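Local structure of alternansucrase (6HVG) at residues F360-A365 against A369-I374; N689-G694 against S699-F704; Y990-S995 against S1001-V1006. The protein is a large multidomain enzyme of glycoside hydrolase family 70 whose barrel-containing region is accompanied by choline-binding-type repeats and a bound calcium ion. All coordinates share one frame; numbering follows the deposited sequence.

Contact 1 (F360-A365 against A369-I374); sequences FMYFDA and AGKTAI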
ATOM      1  N   PHE A 360     -41.511  31.682  -5.020  1.00 63.99           N
ATOM      2  CA  PHE A 360     -40.402  30.772  -5.284  1.00 56.81           C
ATOM      3  C   PHE A 360     -40.207  30.586  -6.790  1.00 55.28           C
ATOM      4  O   PHE A 360     -41.163  30.688  -7.541  1.00 57.99           O
ATOM      5  CB  PHE A 360     -40.666  29.427  -4.617  1.00 53.96           C
ATOM      6  CG  PHE A 360     -39.553  28.429  -4.791  1.00 56.50           C
ATOM      7  CD1 PHE A 360     -38.509  28.350  -3.875  1.00 57.88           C
ATOM      8  CD2 PHE A 360     -39.532  27.586  -5.884  1.00 56.39           C
ATOM      9  CE1 PHE A 360     -37.475  27.440  -4.047  1.00 55.04           C
ATOM     10  CE2 PHE A 360     -38.500  26.678  -6.066  1.00 54.61           C
ATOM     11  CZ  PHE A 360     -37.459  26.617  -5.154  1.00 53.32           C
ATOM     12  N   MET A 361     -38.959  30.362  -7.211  1.00 53.93           N
ATOM     13  CA  MET A 361     -38.625  29.988  -8.585  1.00 53.23           C
ATOM     14  C   MET A 361     -37.286  29.255  -8.647  1.00 50.95           C
ATOM     15  O   MET A 361     -36.286  29.734  -8.119  1.00 52.70           O
ATOM     16  CB  MET A 361     -38.564  31.225  -9.472  1.00 59.16           C
ATOM     17  CG  MET A 361     -38.323  30.915 -10.947  1.00 65.32           C
ATOM     18  SD  MET A 361     -38.728  32.242 -12.108  1.00 76.93           S
ATOM     19  CE  MET A 361     -40.365  32.753 -11.584  1.00 76.47           C
ATOM     20  N   TYR A 362     -37.280  28.072  -9.251  1.00 49.43           N
ATOM     21  CA  TYR A 362     -36.065  27.274  -9.418  1.00 49.30           C
ATOM     22  C   TYR A 362     -35.567  27.407 -10.844  1.00 50.04           C
ATOM     23  O   TYR A 362     -36.310  27.168 -11.787  1.00 50.66           O
ATOM     24  CB  TYR A 362     -36.300  25.795  -9.095  1.00 47.66           C
ATOM     25  CG  TYR A 362     -35.162  24.902  -9.557  1.00 47.08           C
ATOM     26  CD1 TYR A 362     -33.930  24.928  -8.925  1.00 49.75           C
ATOM     27  CD2 TYR A 362     -35.316  24.043 -10.631  1.00 45.78           C
ATOM     28  CE1 TYR A 362     -32.887  24.116  -9.363  1.00 50.28           C
ATOM     29  CE2 TYR A 362     -34.288  23.232 -11.060  1.00 44.41           C
ATOM     30  CZ  TYR A 362     -33.079  23.286 -10.437  1.00 46.14           C
ATOM     31  OH  TYR A 362     -32.049  22.484 -10.868  1.00 47.56           O
ATOM     32  N   PHE A 363     -34.300  27.787 -10.995  1.00 50.89           N
ATOM     33  CA  PHE A 363     -33.705  27.960 -12.319  1.00 51.89           C
ATOM     34  C   PHE A 363     -32.945  26.711 -12.812  1.00 53.94           C
ATOM     35  O   PHE A 363     -32.009  26.228 -12.181  1.00 50.96           O
ATOM     36  CB  PHE A 363     -32.842  29.207 -12.332  1.00 49.94           C
ATOM     37  CG  PHE A 363     -33.611  30.442 -12.034  1.00 46.72           C
ATOM     38  CD1 PHE A 363     -34.279  31.092 -13.039  1.00 48.25           C
ATOM     39  CD2 PHE A 363     -33.703  30.929 -10.745  1.00 46.49           C
ATOM     40  CE1 PHE A 363     -35.019  32.222 -12.780  1.00 49.23           C
ATOM     41  CE2 PHE A 363     -34.433  32.060 -10.468  1.00 46.40           C
ATOM     42  CZ  PHE A 363     -35.095  32.715 -11.487  1.00 48.25           C
ATOM     43  N   ASP A 364     -33.422  26.202 -13.941  1.00 58.49           N
ATOM     44  CA  ASP A 364     -33.026  24.938 -14.560  1.00 62.05           C
ATOM     45  C   ASP A 364     -31.527  24.681 -14.539  1.00 63.07           C
ATOM     46  O   ASP A 364     -30.747  25.600 -14.757  1.00 67.07           O
ATOM     47  CB  ASP A 364     -33.485  24.991 -16.031  1.00 66.92           C
ATOM     48  CG  ASP A 364     -33.887  23.662 -16.573  1.00 72.06           C
ATOM     49  OD1 ASP A 364     -33.175  22.651 -16.333  1.00 93.13           O
ATOM     50  OD2 ASP A 364     -34.924  23.638 -17.255  1.00 70.61           O
ATOM     51  N   ALA A 365     -31.128  23.426 -14.334  1.00 62.51           N
ATOM     52  CA  ALA A 365     -29.728  23.022 -14.501  1.00 60.43           C
ATOM     53  C   ALA A 365     -29.278  23.052 -15.974  1.00 66.08           C
ATOM     54  O   ALA A 365     -28.117  23.355 -16.262  1.00 64.77           O
ATOM     55  CB  ALA A 365     -29.511  21.639 -13.920  1.00 57.06           C
ATOM     56  N   ALA A 369     -33.637  28.250 -17.212  1.00 60.86           N
ATOM     57  CA  ALA A 369     -35.006  28.761 -17.307  1.00 59.82           C
ATOM     58  C   ALA A 369     -35.825  28.471 -16.045  1.00 56.47           C
ATOM     59  O   ALA A 369     -35.851  27.354 -15.551  1.00 52.14           O
ATOM     60  CB  ALA A 369     -35.710  28.204 -18.538  1.00 58.65           C
ATOM     61  N   GLY A 370     -36.533  29.488 -15.578  1.00 54.83           N
ATOM     62  CA  GLY A 370     -37.271  29.419 -14.323  1.00 56.51           C
ATOM     63  C   GLY A 370     -38.537  28.586 -14.370  1.00 54.76           C
ATOM     64  O   GLY A 370     -39.402  28.813 -15.210  1.00 52.91           O
ATOM     65  N   LYS A 371     -38.632  27.627 -13.459  1.00 55.79           N
ATOM     66  CA  LYS A 371     -39.830  26.836 -13.254  1.00 59.57           C
ATOM     67  C   LYS A 371     -40.391  27.200 -11.882  1.00 59.32           C
ATOM     68  O   LYS A 371     -39.658  27.480 -10.939  1.00 62.62           O
ATOM     69  CB  LYS A 371     -39.507  25.343 -13.247  1.00 68.28           C
ATOM     70  CG  LYS A 371     -38.494  24.868 -14.291  1.00 78.17           C
ATOM     71  CD  LYS A 371     -37.853  23.542 -13.876  1.00 84.61           C
ATOM     72  CE  LYS A 371     -36.648  23.199 -14.741  1.00 94.74           C
ATOM     73  NZ  LYS A 371     -37.038  22.541 -16.023  1.00 97.81           N
ATOM     74  N   THR A 372     -41.702  27.132 -11.746  1.00 59.17           N
ATOM     75  CA  THR A 372     -42.354  27.450 -10.480  1.00 53.96           C
ATOM     76  C   THR A 372     -42.205  26.349  -9.418  1.00 51.42           C
ATOM     77  O   THR A 372     -42.439  26.598  -8.242  1.00 50.76           O
ATOM     78  CB  THR A 372     -43.825  27.824 -10.735  1.00 54.25           C
ATOM     79  OG1 THR A 372     -44.392  28.338  -9.530  1.00 56.99           O
ATOM     80  CG2 THR A 372     -44.629  26.648 -11.253  1.00 54.33           C
ATOM     81  N   ALA A 373     -41.793  25.147  -9.843  1.00 51.10           N
ATOM     82  CA  ALA A 373     -41.585  23.979  -8.967  1.00 48.62           C
ATOM     83  C   ALA A 373     -42.810  23.646  -8.136  1.00 51.81           C
ATOM     84  O   ALA A 373     -42.703  23.205  -6.992  1.00 53.09           O
ATOM     85  CB  ALA A 373     -40.397  24.175  -8.067  1.00 48.76           C
ATOM     86  N   ILE A 374     -43.974  23.869  -8.749  1.00 51.42           N
ATOM     87  CA  ILE A 374     -45.277  23.529  -8.214  1.00 49.75           C
ATOM     88  C   ILE A 374     -45.697  22.145  -8.734  1.00 48.53           C
ATOM     89  O   ILE A 374     -46.305  21.358  -8.010  1.00 50.62           O
ATOM     90  CB  ILE A 374     -46.303  24.590  -8.670  1.00 52.28           C
ATOM     91  CG1 ILE A 374     -45.966  25.962  -8.076  1.00 51.59           C
ATOM     92  CG2 ILE A 374     -47.726  24.194  -8.321  1.00 56.80           C
ATOM     93  CD1 ILE A 374     -45.795  25.993  -6.581  1.00 52.72           C
TER

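Contact 2 (N689-G694 against S699-F704); sequences NSLTHG and SNMWYF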
ATOM      1  N   ASN A 689      20.694   5.741   3.774  1.00 53.24           N
ATOM      2  CA  ASN A 689      21.067   7.080   3.371  1.00 54.34           C
ATOM      3  C   ASN A 689      22.542   7.236   3.030  1.00 57.95           C
ATOM      4  O   ASN A 689      22.884   7.998   2.126  1.00 63.77           O
ATOM      5  CB  ASN A 689      20.711   8.076   4.479  1.00 55.97           C
ATOM      6  CG  ASN A 689      19.222   8.131   4.763  1.00 55.77           C
ATOM      7  OD1 ASN A 689      18.400   7.876   3.881  1.00 61.11           O
ATOM      8  ND2 ASN A 689      18.867   8.457   5.992  1.00 53.20           N
ATOM      9  N   SER A 690      23.410   6.537   3.751  1.00 57.54           N
ATOM     10  CA  SER A 690      24.859   6.684   3.568  1.00 57.47           C
ATOM     11  C   SER A 690      25.542   5.677   2.650  1.00 56.92           C
ATOM     12  O   SER A 690      26.613   5.964   2.147  1.00 59.74           O
ATOM     13  CB  SER A 690      25.552   6.649   4.920  1.00 57.30           C
ATOM     14  OG  SER A 690      25.128   7.741   5.707  1.00 55.30           O
ATOM     15  N   LEU A 691      24.949   4.513   2.429  1.00 57.36           N
ATOM     16  CA  LEU A 691      25.602   3.495   1.598  1.00 55.99           C
ATOM     17  C   LEU A 691      24.692   2.807   0.593  1.00 56.24           C
ATOM     18  O   LEU A 691      25.004   2.701  -0.580  1.00 59.51           O
ATOM     19  CB  LEU A 691      26.171   2.415   2.497  1.00 53.83           C
ATOM     20  CG  LEU A 691      27.403   2.752   3.305  1.00 54.39           C
ATOM     21  CD1 LEU A 691      27.605   1.698   4.383  1.00 55.06           C
ATOM     22  CD2 LEU A 691      28.614   2.828   2.395  1.00 55.48           C
ATOM     23  N   THR A 692      23.588   2.297   1.093  1.00 56.69           N
ATOM     24  CA  THR A 692      22.752   1.356   0.398  1.00 57.53           C
ATOM     25  C   THR A 692      21.881   1.962  -0.690  1.00 54.41           C
ATOM     26  O   THR A 692      21.653   1.307  -1.683  1.00 53.98           O
ATOM     27  CB  THR A 692      21.888   0.644   1.477  1.00 60.00           C
ATOM     28  OG1 THR A 692      22.758  -0.139   2.304  1.00 61.41           O
ATOM     29  CG2 THR A 692      20.845  -0.232   0.880  1.00 62.52           C
ATOM     30  N   HIS A 693      21.366   3.175  -0.508  1.00 55.63           N
ATOM     31  CA  HIS A 693      20.432   3.747  -1.478  1.00 55.40           C
ATOM     32  C   HIS A 693      21.015   4.882  -2.320  1.00 60.47           C
ATOM     33  O   HIS A 693      21.487   5.900  -1.792  1.00 60.63           O
ATOM     34  CB  HIS A 693      19.186   4.256  -0.798  1.00 53.69           C
ATOM     35  CG  HIS A 693      18.474   3.226  -0.001  1.00 53.95           C
ATOM     36  ND1 HIS A 693      17.899   3.527   1.213  1.00 54.53           N
ATOM     37  CD2 HIS A 693      18.252   1.908  -0.217  1.00 53.03           C
ATOM     38  CE1 HIS A 693      17.341   2.437   1.706  1.00 55.60           C
ATOM     39  NE2 HIS A 693      17.547   1.440   0.861  1.00 54.85           N
ATOM     40  N   GLY A 694      20.932   4.707  -3.637  1.00 62.82           N
ATOM     41  CA  GLY A 694      21.254   5.758  -4.577  1.00 65.97           C
ATOM     42  C   GLY A 694      22.665   5.731  -5.099  1.00 65.38           C
ATOM     43  O   GLY A 694      23.608   5.465  -4.355  1.00 69.20           O
ATOM     44  N   SER A 699      23.991  10.669   2.223  1.00 63.09           N
ATOM     45  CA  SER A 699      24.421  11.318   3.455  1.00 62.17           C
ATOM     46  C   SER A 699      25.843  10.856   3.833  1.00 64.86           C
ATOM     47  O   SER A 699      26.251   9.708   3.580  1.00 61.24           O
ATOM     48  CB  SER A 699      23.460  11.007   4.596  1.00 60.78           C
ATOM     49  OG  SER A 699      22.124  11.140   4.183  1.00 59.27           O
ATOM     50  N   ASN A 700      26.617  11.767   4.395  1.00 64.82           N
ATOM     51  CA  ASN A 700      27.956  11.431   4.823  1.00 66.48           C
ATOM     52  C   ASN A 700      28.000  10.332   5.886  1.00 67.69           C
ATOM     53  O   ASN A 700      27.054  10.142   6.666  1.00 63.83           O
ATOM     54  CB  ASN A 700      28.660  12.668   5.358  1.00 68.45           C
ATOM     55  CG  ASN A 700      29.161  13.561   4.260  1.00 68.60           C
ATOM     56  OD1 ASN A 700      28.925  13.309   3.082  1.00 69.34           O
ATOM     57  ND2 ASN A 700      29.830  14.635   4.641  1.00 69.01           N
ATOM     58  N   MET A 701      29.114   9.604   5.896  1.00 66.10           N
ATOM     59  CA  MET A 701      29.363   8.582   6.890  1.00 63.13           C
ATOM     60  C   MET A 701      29.373   9.201   8.281  1.00 63.66           C
ATOM     61  O   MET A 701      29.080   8.521   9.254  1.00 69.56           O
ATOM     62  CB  MET A 701      30.695   7.897   6.624  1.00 63.05           C
ATOM     63  CG  MET A 701      30.835   7.250   5.253  1.00 64.54           C
ATOM     64  SD  MET A 701      29.664   5.942   4.872  1.00 61.45           S
ATOM     65  CE  MET A 701      30.161   4.712   6.069  1.00 63.03           C
ATOM     66  N   TRP A 702      29.710  10.487   8.374  1.00 62.59           N
ATOM     67  CA  TRP A 702      29.574  11.273   9.616  1.00 61.40           C
ATOM     68  C   TRP A 702      28.281  10.990  10.372  1.00 58.67           C
ATOM     69  O   TRP A 702      28.292  10.923  11.590  1.00 56.08           O
ATOM     70  CB  TRP A 702      29.644  12.787   9.323  1.00 60.91           C
ATOM     71  CG  TRP A 702      29.684  13.673  10.554  1.00 59.80           C
ATOM     72  CD1 TRP A 702      30.755  13.856  11.405  1.00 64.34           C
ATOM     73  CD2 TRP A 702      28.635  14.500  11.059  1.00 59.58           C
ATOM     74  NE1 TRP A 702      30.422  14.734  12.419  1.00 65.06           N
ATOM     75  CE2 TRP A 702      29.127  15.145  12.227  1.00 62.71           C
ATOM     76  CE3 TRP A 702      27.321  14.758  10.652  1.00 61.98           C
ATOM     77  CZ2 TRP A 702      28.352  16.029  12.972  1.00 61.75           C
ATOM     78  CZ3 TRP A 702      26.546  15.626  11.404  1.00 60.70           C
ATOM     79  CH2 TRP A 702      27.068  16.249  12.555  1.00 62.42           C
ATOM     80  N   TYR A 703      27.178  10.816   9.652  1.00 57.94           N
ATOM     81  CA  TYR A 703      25.878  10.622  10.304  1.00 61.29           C
ATOM     82  C   TYR A 703      25.778   9.356  11.160  1.00 60.19           C
ATOM     83  O   TYR A 703      24.979   9.320  12.098  1.00 58.84           O
ATOM     84  CB  TYR A 703      24.729  10.690   9.288  1.00 62.04           C
ATOM     85  CG  TYR A 703      24.470  12.108   8.814  1.00 65.35           C
ATOM     86  CD1 TYR A 703      23.819  13.020   9.632  1.00 65.87           C
ATOM     87  CD2 TYR A 703      24.903  12.545   7.559  1.00 67.85           C
ATOM     88  CE1 TYR A 703      23.593  14.315   9.217  1.00 68.87           C
ATOM     89  CE2 TYR A 703      24.691  13.840   7.141  1.00 69.85           C
ATOM     90  CZ  TYR A 703      24.037  14.716   7.978  1.00 71.27           C
ATOM     91  OH  TYR A 703      23.823  15.992   7.565  1.00 74.23           O
ATOM     92  N   PHE A 704      26.586   8.344  10.854  1.00 57.87           N
ATOM     93  CA  PHE A 704      26.618   7.128  11.667  1.00 58.63           C
ATOM     94  C   PHE A 704      27.045   7.395  13.111  1.00 59.58           C
ATOM     95  O   PHE A 704      26.632   6.666  14.021  1.00 63.26           O
ATOM     96  CB  PHE A 704      27.560   6.093  11.068  1.00 57.54           C
ATOM     97  CG  PHE A 704      26.986   5.333   9.906  1.00 53.77           C
ATOM     98  CD1 PHE A 704      26.113   4.312  10.106  1.00 52.26           C
ATOM     99  CD2 PHE A 704      27.370   5.628   8.615  1.00 53.95           C
ATOM    100  CE1 PHE A 704      25.615   3.589   9.035  1.00 54.60           C
ATOM    101  CE2 PHE A 704      26.882   4.909   7.538  1.00 52.29           C
ATOM    102  CZ  PHE A 704      25.995   3.893   7.746  1.00 52.36           C
TER

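Contact 3 (Y990-S995 against S1001-V1006); sequences YEMKGS and SGYLGV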
ATOM      1  N   TYR A 990      49.092  -0.804  -3.365  1.00 83.61           N
ATOM      2  CA  TYR A 990      47.648  -0.577  -3.151  1.00 79.70           C
ATOM      3  C   TYR A 990      47.324   0.899  -2.900  1.00 78.18           C
ATOM      4  O   TYR A 990      47.885   1.531  -2.005  1.00 77.93           O
ATOM      5  CB  TYR A 990      47.154  -1.416  -1.968  1.00 77.29           C
ATOM      6  CG  TYR A 990      45.654  -1.410  -1.762  1.00 73.83           C
ATOM      7  CD1 TYR A 990      44.820  -2.166  -2.570  1.00 70.38           C
ATOM      8  CD2 TYR A 990      45.076  -0.661  -0.729  1.00 71.11           C
ATOM      9  CE1 TYR A 990      43.452  -2.167  -2.355  1.00 68.21           C
ATOM     10  CE2 TYR A 990      43.703  -0.660  -0.514  1.00 66.83           C
ATOM     11  CZ  TYR A 990      42.896  -1.412  -1.324  1.00 64.23           C
ATOM     12  OH  TYR A 990      41.552  -1.413  -1.099  1.00 60.28           O
ATOM     13  N   GLU A 991      46.388   1.430  -3.677  1.00 77.05           N
ATOM     14  CA  GLU A 991      45.975   2.822  -3.540  1.00 81.32           C
ATOM     15  C   GLU A 991      44.684   2.942  -2.711  1.00 79.08           C
ATOM     16  O   GLU A 991      43.740   2.187  -2.933  1.00 74.32           O
ATOM     17  CB  GLU A 991      45.771   3.435  -4.939  1.00 87.84           C
ATOM     18  CG  GLU A 991      45.878   4.962  -4.989  1.00 93.45           C
ATOM     19  CD  GLU A 991      45.361   5.581  -6.286  1.00 95.04           C
ATOM     20  OE1 GLU A 991      45.381   4.897  -7.330  1.00 92.29           O
ATOM     21  OE2 GLU A 991      44.947   6.768  -6.257  1.00 97.93           O
ATOM     22  N   MET A 992      44.649   3.886  -1.763  1.00 81.06           N
ATOM     23  CA  MET A 992      43.397   4.300  -1.100  1.00 82.54           C
ATOM     24  C   MET A 992      42.547   5.088  -2.102  1.00 81.20           C
ATOM     25  O   MET A 992      42.633   6.316  -2.220  1.00 83.03           O
ATOM     26  CB  MET A 992      43.649   5.159   0.144  1.00 85.53           C
ATOM     27  CG  MET A 992      44.246   4.428   1.336  1.00 87.62           C
ATOM     28  SD  MET A 992      43.090   3.380   2.265  1.00 87.72           S
ATOM     29  CE  MET A 992      42.106   4.644   3.096  1.00 85.72           C
ATOM     30  N   LYS A 993      41.724   4.333  -2.813  1.00 80.12           N
ATOM     31  CA  LYS A 993      41.043   4.771  -4.013  1.00 81.31           C
ATOM     32  C   LYS A 993      39.600   4.297  -3.902  1.00 78.53           C
ATOM     33  O   LYS A 993      39.345   3.109  -3.671  1.00 80.57           O
ATOM     34  CB  LYS A 993      41.724   4.107  -5.233  1.00 84.88           C
ATOM     35  CG  LYS A 993      41.314   4.606  -6.608  1.00 88.69           C
ATOM     36  CD  LYS A 993      41.812   3.673  -7.713  1.00 90.03           C
ATOM     37  CE  LYS A 993      41.584   4.267  -9.109  1.00 93.33           C
ATOM     38  NZ  LYS A 993      40.149   4.336  -9.513  1.00 90.82           N
ATOM     39  N   GLY A 994      38.652   5.210  -4.056  1.00 74.54           N
ATOM     40  CA  GLY A 994      37.261   4.816  -4.244  1.00 70.51           C
ATOM     41  C   GLY A 994      37.144   4.044  -5.552  1.00 68.43           C
ATOM     42  O   GLY A 994      37.807   4.367  -6.536  1.00 69.80           O
ATOM     43  N   SER A 995      36.318   3.007  -5.561  1.00 67.65           N
ATOM     44  CA  SER A 995      36.140   2.164  -6.743  1.00 70.49           C
ATOM     45  C   SER A 995      34.659   2.066  -7.119  1.00 69.53           C
ATOM     46  O   SER A 995      33.779   2.391  -6.313  1.00 68.78           O
ATOM     47  CB  SER A 995      36.707   0.757  -6.482  1.00 72.51           C
ATOM     48  OG  SER A 995      38.103   0.779  -6.169  1.00 69.25           O
ATOM     49  N   SER A1001      30.526   0.655  -4.359  1.00 60.62           N
ATOM     50  CA  SER A1001      30.552   2.027  -4.835  1.00 62.12           C
ATOM     51  C   SER A1001      31.083   2.864  -3.681  1.00 60.30           C
ATOM     52  O   SER A1001      30.317   3.501  -2.952  1.00 60.69           O
ATOM     53  CB  SER A1001      29.156   2.511  -5.222  1.00 64.96           C
ATOM     54  OG  SER A1001      28.544   1.628  -6.157  1.00 75.89           O
ATOM     55  N   GLY A1002      32.404   2.859  -3.536  1.00 59.04           N
ATOM     56  CA  GLY A1002      33.091   3.546  -2.443  1.00 59.45           C
ATOM     57  C   GLY A1002      34.368   2.817  -2.076  1.00 59.40           C
ATOM     58  O   GLY A1002      35.011   2.208  -2.937  1.00 60.65           O
ATOM     59  N   TYR A1003      34.740   2.873  -0.800  1.00 59.60           N
ATOM     60  CA  TYR A1003      35.929   2.151  -0.310  1.00 61.73           C
ATOM     61  C   TYR A1003      35.574   1.162   0.793  1.00 59.48           C
ATOM     62  O   TYR A1003      34.648   1.415   1.555  1.00 60.99           O
ATOM     63  CB  TYR A1003      36.995   3.115   0.232  1.00 60.39           C
ATOM     64  CG  TYR A1003      38.222   2.365   0.669  1.00 60.67           C
ATOM     65  CD1 TYR A1003      39.129   1.900  -0.261  1.00 62.43           C
ATOM     66  CD2 TYR A1003      38.440   2.048   1.998  1.00 60.80           C
ATOM     67  CE1 TYR A1003      40.240   1.174   0.122  1.00 61.14           C
ATOM     68  CE2 TYR A1003      39.561   1.330   2.385  1.00 59.89           C
ATOM     69  CZ  TYR A1003      40.450   0.897   1.440  1.00 59.27           C
ATOM     70  OH  TYR A1003      41.561   0.183   1.814  1.00 63.69           O
ATOM     71  N   LEU A1004      36.300   0.040   0.852  1.00 58.17           N
ATOM     72  CA  LEU A1004      36.215  -0.908   1.971  1.00 56.74           C
ATOM     73  C   LEU A1004      37.562  -1.565   2.239  1.00 59.10           C
ATOM     74  O   LEU A1004      38.122  -2.249   1.370  1.00 63.65           O
ATOM     75  CB  LEU A1004      35.187  -1.999   1.688  1.00 57.40           C
ATOM     76  CG  LEU A1004      35.005  -3.079   2.752  1.00 57.74           C
ATOM     77  CD1 LEU A1004      34.595  -2.466   4.071  1.00 56.93           C
ATOM     78  CD2 LEU A1004      33.979  -4.118   2.299  1.00 58.82           C
ATOM     79  N   GLY A1005      38.081  -1.364   3.447  1.00 57.55           N
ATOM     80  CA  GLY A1005      39.284  -2.074   3.916  1.00 55.15           C
ATOM     81  C   GLY A1005      39.061  -2.629   5.319  1.00 53.93           C
ATOM     82  O   GLY A1005      38.612  -1.908   6.213  1.00 55.32           O
ATOM     83  N   VAL A1006      39.348  -3.911   5.508  1.00 51.50           N
ATOM     84  CA  VAL A1006      39.263  -4.527   6.812  1.00 49.39           C
ATOM     85  C   VAL A1006      40.588  -5.196   7.144  1.00 49.94           C
ATOM     86  O   VAL A1006      41.147  -5.924   6.321  1.00 49.57           O
ATOM     87  CB  VAL A1006      38.143  -5.574   6.890  1.00 50.74           C
ATOM     88  CG1 VAL A1006      37.995  -6.072   8.327  1.00 51.50           C
ATOM     89  CG2 VAL A1006      36.830  -4.981   6.415  1.00 52.08           C
TER

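Contact 1 (F360-A365 against A369-I374)
K371 sets out with CG beside its own backbone N, runs almost straight through chi2 and chi3, then bends at chi4 (-83°), a turn that carries NZ across to D364 and into a salt bridge (K371 NZ to D364 OD2, 2.7 Å). The ammonium group meets OD2 from above the carboxylate plane, while D364 OD1 takes the backbone N-H of D366 in the connecting loop, one partner on each oxygen, which probably limits the rotation of the carboxylate. K371 passes Y362, whose chi1 of 167° lays its ring alongside the lysine; the two side chains point the same way, with K371 CD at the ring edge, 4.1 Å from Y362 CD2. Y362 OH is hydrogen-bonded to N351 OD1.

These residues belong to a beta hairpin in a choline-binding-type repeat, the second and third strands of a three-stranded antiparallel sheet begun by strand 352-355. Y362 and K371 form its hydrogen-bonded pair: Y362 N reaches K371 O at 3.0 Å, and K371 N returns to Y362 O at 2.9 Å, almost linear at the hydrogen (177°). Toward the loop, D364 N bonds to A369 O at 3.1 Å. The other face carries F363, paired with G370 without hydrogen bonds. Having no side chain, G370 is met directly at its CA by F363 CD1 (3.7 Å) and by M361 CG (3.8 Å), and M361 CG covers the rim of one F363 ring face. At the far end, F360 CE2 rests 3.7 Å from A373 CB, while the same ring touches M1359 and P1360 from a much later part of the chain.

Contact 2 (N689-G694 against S699-F704)
S690 and S699 bury more surface than any other residues of the contact. With OG beside its backbone N (chi1 -63°), S690 directs its hydroxyl into the bend of the other segment, 3.1 Å from S699 O and 3.2 Å from N700 O. Two carbonyls thus compete for one proton, while Q686 NE2, one turn back in the helix, also bonds to this oxygen. S699 is tied by its backbone as well: its N-H reaches N689 O at 2.9 Å, and its OG lies 3.4 Å from N689 CB.

The segment 689-694 is the end of helix 681-692, which follows strand 678-679 of the eight-stranded parallel sheet in the family 70 barrel; the helix widens into a pi-type turn before H693 leaves it. The chain then folds back so that 699-704 lies against this final turn.

Beside the serines the contact becomes apolar. F704 brings CE2 to 3.4 Å from S690 CB. M701, bent at both chi2 and chi3, curls its sulfur back toward the helix, crossing L691 at about a right angle with SD 4.1 Å from L691 CD2. M813 of helix 807-814 packs on L691, M701 and F704 alike.

Contact 3 (Y990-S995 against S1001-V1006)
S995 and G1002 face each other as an antiparallel hydrogen-bonded pair, joined by a nearly straight bond from S995 N to G1002 O (3.0 Å, 171°) and by one from G1002 N to S995 O (3.1 Å), where segment 1001-1006 turns a corner. Beyond that corner, Y1003 swings its ring back toward the first segment, its CG beside the carbonyl carbon (chi1 -177°). Y990 comes from the opposite direction, and the two phenols meet at their edges: Y1003 OH lies near the plane of the Y990 ring, 3.3 Å from Y990 CE2, and that CE2 lies in the plane of the Y1003 ring. M992, bent at chi2 and chi3, crosses Y1003 at about a right angle in an oblique Met-aromatic contact, SD 4.3 Å from the ring centroid. K993 O sits elsewhere on the ring edge, 3.6 Å from Y1003 CD1.

Y990 and Y1003 sit on strands 987-991 and 1003-1009 of the large antiparallel sheet, the S995-G1002 pair at the corner. Y990 OH bonds to S947 O, a carbonyl that can only accept, so the hydroxyl proton is spent there. K993 NZ and S995 OG reach D949 OD1, which would probably stabilise the negative charge of that carboxylate.

How the contacts relate
From the N terminus the chain first closes contact 1, a hairpin with three residues between its segments, in the choline-binding-type repeats. In the family 70 region, contact 2 closes the short loop after helix 681-692, and contact 3 closes the five-residue connection between 995 and 1001, Y990 and Y1003 bringing strands 987-991 and 1003-1009 together by their side chains. The three follow in series; none nests or crosses. Contact 1 stands apart, its centre 68 Å from contact 2's and 81 Å from contact 3's. The latter two have centres 16 Å apart and do not touch, but loop residue N806 bonds to S1001 N and weakly to L691 O, bridging the helix end and the corner before strand 1003-1009.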